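Local coordinates for 3-deoxy-manno-octulosonate cytidylyltransferase (Escherichia coli, PDB 1H7E), which catalyses the transfer of CMP from CTP to the eight-carbon sugar KDO, probably activating it for lipopolysaccharide biosynthesis, at residues A132-V144 and A150-R162. Residues are numbered along the deposited sequence; the frame is centred on the assembly and turned at random.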
# COMPACT_ATOMS: atom_id res chain seq x y z
N ALA A 132 -19.37 -3.37 4.23
CA ALA A 132 -19.68 -3.99 5.52
C ALA A 132 -18.74 -5.18 5.79
O ALA A 132 -18.28 -5.36 6.93
CB ALA A 132 -21.12 -4.43 5.56
N GLU A 133 -18.49 -6.00 4.77
CA GLU A 133 -17.57 -7.14 4.93
C GLU A 133 -16.12 -6.66 5.14
O GLU A 133 -15.35 -7.29 5.87
CB GLU A 133 -17.60 -8.04 3.70
CG GLU A 133 -18.88 -8.82 3.52
CD GLU A 133 -18.67 -10.10 2.71
OE1 GLU A 133 -19.67 -10.77 2.39
OE2 GLU A 133 -17.50 -10.43 2.40
N ALA A 134 -15.76 -5.56 4.48
CA ALA A 134 -14.42 -4.99 4.60
C ALA A 134 -14.10 -4.46 6.01
O ALA A 134 -12.94 -4.31 6.37
CB ALA A 134 -14.23 -3.90 3.57
N ALA A 135 -15.13 -4.22 6.82
CA ALA A 135 -14.90 -3.70 8.18
C ALA A 135 -14.23 -4.68 9.16
O ALA A 135 -13.59 -4.25 10.13
CB ALA A 135 -16.22 -3.20 8.78
N GLU A 136 -14.40 -5.98 8.92
CA GLU A 136 -13.84 -7.04 9.77
C GLU A 136 -12.34 -7.17 9.65
O GLU A 136 -11.82 -7.33 8.54
CB GLU A 136 -14.47 -8.40 9.44
CG GLU A 136 -15.94 -8.48 9.80
CD GLU A 136 -16.20 -8.00 11.22
OE1 GLU A 136 -15.60 -8.55 12.17
OE2 GLU A 136 -17.00 -7.05 11.39
N PRO A 137 -11.63 -7.12 10.79
CA PRO A 137 -10.16 -7.24 10.78
C PRO A 137 -9.68 -8.64 10.43
O PRO A 137 -8.51 -8.82 10.10
CB PRO A 137 -9.76 -6.79 12.19
CG PRO A 137 -10.99 -7.12 13.01
CD PRO A 137 -12.12 -6.71 12.11
N SER A 138 -10.59 -9.61 10.43
CA SER A 138 -10.27 -10.99 10.07
C SER A 138 -10.24 -11.15 8.54
O SER A 138 -9.81 -12.18 8.02
CB SER A 138 -11.27 -11.98 10.70
OG SER A 138 -12.60 -11.69 10.30
N THR A 139 -10.72 -10.13 7.83
CA THR A 139 -10.72 -10.11 6.36
C THR A 139 -9.58 -9.19 5.95
O THR A 139 -9.47 -8.08 6.46
CB THR A 139 -12.05 -9.59 5.81
OG1 THR A 139 -13.04 -10.59 6.04
CG2 THR A 139 -11.98 -9.34 4.31
N VAL A 140 -8.70 -9.68 5.07
CA VAL A 140 -7.55 -8.90 4.62
C VAL A 140 -7.93 -8.18 3.33
O VAL A 140 -8.43 -8.79 2.39
CB VAL A 140 -6.30 -9.84 4.39
CG1 VAL A 140 -5.07 -9.04 3.96
CG2 VAL A 140 -6.02 -10.60 5.67
N LYS A 141 -7.76 -6.85 3.33
CA LYS A 141 -8.05 -6.03 2.17
C LYS A 141 -6.76 -5.77 1.40
O LYS A 141 -5.66 -5.80 1.96
CB LYS A 141 -8.67 -4.68 2.60
CG LYS A 141 -10.18 -4.72 2.93
CD LYS A 141 -10.54 -5.52 4.17
CE LYS A 141 -9.86 -5.00 5.45
NZ LYS A 141 -10.47 -5.61 6.69
N VAL A 142 -6.91 -5.55 0.10
CA VAL A 142 -5.78 -5.22 -0.73
C VAL A 142 -6.20 -4.07 -1.66
O VAL A 142 -7.36 -3.97 -2.05
CB VAL A 142 -5.26 -6.46 -1.55
CG1 VAL A 142 -6.37 -7.05 -2.43
CG2 VAL A 142 -4.04 -6.06 -2.40
N VAL A 143 -5.26 -3.18 -1.96
CA VAL A 143 -5.48 -2.08 -2.89
C VAL A 143 -4.43 -2.30 -3.98
O VAL A 143 -3.27 -2.56 -3.65
CB VAL A 143 -5.26 -0.71 -2.22
CG1 VAL A 143 -5.31 0.40 -3.28
CG2 VAL A 143 -6.36 -0.47 -1.19
N VAL A 144 -4.82 -2.16 -5.25
CA VAL A 144 -3.92 -2.39 -6.38
C VAL A 144 -3.79 -1.21 -7.32
O VAL A 144 -4.64 -0.33 -7.31
CB VAL A 144 -4.39 -3.64 -7.22
CG1 VAL A 144 -4.56 -4.89 -6.32
CG2 VAL A 144 -5.70 -3.33 -7.92
N ALA A 150 -0.14 -5.20 -6.18
CA ALA A 150 -0.60 -4.77 -4.87
C ALA A 150 0.21 -3.60 -4.34
O ALA A 150 1.44 -3.54 -4.53
CB ALA A 150 -0.54 -5.93 -3.87
N LEU A 151 -0.49 -2.62 -3.76
CA LEU A 151 0.17 -1.46 -3.14
C LEU A 151 0.37 -1.80 -1.66
O LEU A 151 1.43 -1.55 -1.09
CB LEU A 151 -0.70 -0.19 -3.27
CG LEU A 151 -0.89 0.34 -4.70
CD1 LEU A 151 -1.73 1.62 -4.65
CD2 LEU A 151 0.46 0.60 -5.35
N TYR A 152 -0.64 -2.40 -1.04
CA TYR A 152 -0.56 -2.76 0.38
C TYR A 152 -1.70 -3.73 0.71
O TYR A 152 -2.70 -3.79 -0.02
CB TYR A 152 -0.66 -1.47 1.25
CG TYR A 152 -0.41 -1.66 2.75
CD1 TYR A 152 0.82 -2.14 3.21
CD2 TYR A 152 -1.40 -1.38 3.69
CE1 TYR A 152 1.04 -2.35 4.57
CE2 TYR A 152 -1.17 -1.58 5.06
CZ TYR A 152 0.05 -2.07 5.48
OH TYR A 152 0.30 -2.30 6.81
N PHE A 153 -1.51 -4.52 1.77
CA PHE A 153 -2.50 -5.48 2.28
C PHE A 153 -2.71 -5.03 3.74
O PHE A 153 -1.74 -4.76 4.43
CB PHE A 153 -1.95 -6.92 2.36
CG PHE A 153 -1.68 -7.56 1.03
CD1 PHE A 153 -0.47 -7.35 0.37
CD2 PHE A 153 -2.64 -8.40 0.46
CE1 PHE A 153 -0.20 -7.95 -0.88
CE2 PHE A 153 -2.39 -9.02 -0.79
CZ PHE A 153 -1.17 -8.79 -1.45
N SER A 154 -3.95 -5.01 4.21
CA SER A 154 -4.20 -4.59 5.58
C SER A 154 -5.47 -5.14 6.17
O SER A 154 -6.38 -5.50 5.44
CB SER A 154 -4.27 -3.05 5.65
OG SER A 154 -4.29 -2.60 7.00
N ARG A 155 -5.52 -5.20 7.50
CA ARG A 155 -6.72 -5.62 8.22
C ARG A 155 -7.59 -4.37 8.36
O ARG A 155 -8.77 -4.48 8.65
CB ARG A 155 -6.37 -6.19 9.60
CG ARG A 155 -5.68 -7.57 9.51
CD ARG A 155 -5.33 -8.13 10.87
NE ARG A 155 -4.50 -9.33 10.72
CZ ARG A 155 -4.95 -10.51 10.30
NH1 ARG A 155 -6.23 -10.68 9.99
NH2 ARG A 155 -4.09 -11.49 10.09
N SER A 156 -7.00 -3.19 8.17
CA SER A 156 -7.77 -1.93 8.21
C SER A 156 -8.52 -1.76 6.91
O SER A 156 -8.06 -2.20 5.85
CB SER A 156 -6.88 -0.68 8.32
OG SER A 156 -6.28 -0.54 9.58
N PRO A 157 -9.70 -1.11 6.95
CA PRO A 157 -10.42 -0.94 5.70
C PRO A 157 -9.65 0.05 4.81
O PRO A 157 -9.46 1.21 5.18
CB PRO A 157 -11.77 -0.36 6.14
CG PRO A 157 -11.91 -0.82 7.55
CD PRO A 157 -10.51 -0.66 8.10
N ILE A 158 -9.13 -0.43 3.69
CA ILE A 158 -8.44 0.43 2.73
C ILE A 158 -9.10 0.12 1.37
O ILE A 158 -9.34 -1.03 1.05
CB ILE A 158 -6.88 0.20 2.69
CG1 ILE A 158 -6.55 -1.28 2.48
CG2 ILE A 158 -6.20 0.73 3.97
CD1 ILE A 158 -5.05 -1.50 2.19
N PRO A 159 -9.39 1.14 0.55
CA PRO A 159 -9.15 2.56 0.84
C PRO A 159 -10.09 3.10 1.93
O PRO A 159 -11.19 2.56 2.15
CB PRO A 159 -9.43 3.22 -0.52
CG PRO A 159 -10.53 2.37 -1.08
CD PRO A 159 -10.03 0.97 -0.77
N TYR A 160 -9.62 4.10 2.67
CA TYR A 160 -10.45 4.71 3.70
C TYR A 160 -11.66 5.33 2.98
O TYR A 160 -11.50 5.99 1.95
CB TYR A 160 -9.65 5.79 4.44
CG TYR A 160 -10.48 6.51 5.47
CD1 TYR A 160 -10.63 5.99 6.75
CD2 TYR A 160 -11.14 7.70 5.15
CE1 TYR A 160 -11.44 6.64 7.70
CE2 TYR A 160 -11.94 8.35 6.08
CZ TYR A 160 -12.09 7.81 7.34
OH TYR A 160 -12.91 8.44 8.26
N PRO A 161 -12.88 5.17 3.54
CA PRO A 161 -14.04 5.75 2.84
C PRO A 161 -14.33 7.24 3.13
O PRO A 161 -15.33 7.55 3.79
CB PRO A 161 -15.17 4.85 3.31
CG PRO A 161 -14.82 4.62 4.74
CD PRO A 161 -13.30 4.47 4.76
N ARG A 162 -13.47 8.14 2.68
CA ARG A 162 -13.69 9.58 2.88
C ARG A 162 -14.92 9.95 2.03
O ARG A 162 -15.85 10.60 2.52
CB ARG A 162 -12.44 10.37 2.48
CG ARG A 162 -12.62 11.88 2.38
CD ARG A 162 -12.93 12.48 3.71
NE ARG A 162 -12.07 13.63 3.92
CZ ARG A 162 -11.50 13.92 5.08
NH1 ARG A 162 -11.70 13.16 6.16
NH2 ARG A 162 -10.68 14.96 5.15
O HOH W 1 -10.87 -3.64 10.53
O HOH W 2 -6.88 -13.19 8.92
O HOH W 3 -9.68 -3.02 -0.87
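Lys141 and Ser154 form a hydrogen-bonded antiparallel pair; the axes of strands 141-144 and 152-154 come within 4.8 Å, with N-to-C directions 162° apart, and a beta bulge shifts the register between Val143 and Val144. The Lys141 side chain, bent at chi2 (67°) and chi3 (59°), folds back off the strand pair. This brings NZ among carbonyls of helix 131-134, the turn that follows and the facing loop. NZ donates to Thr139 O at 2.7 Å, to Ala134 O at 2.8 Å, and to Arg155 O at 2.8 Å from above that carbonyl's plane. Arg155 stretches out alongside Pro137. Its NH1 donates to Pro137 O at 2.9 Å, in the plane of both the guanidinium and the carbonyl. NE hydrogen-bonds Glu198 O and NH2 Ser199 O, so three hydrogen bonds hold the group's rotation. On one face of the hairpin, Val142 CG2 makes a CH-pi contact over the Phe153 ring, 4.0 Å from its centroid. On the other, Val143 CG2 packs on Ile158 CG1 at 3.8 Å and near cis-Pro159. Ser156 OG hydrogen-bonds Pro157 O of the second subunit, and reciprocally; Tyr152 packs on its Pro159. This is a bulged beta hairpin whose following loop forms part of the dimer interface.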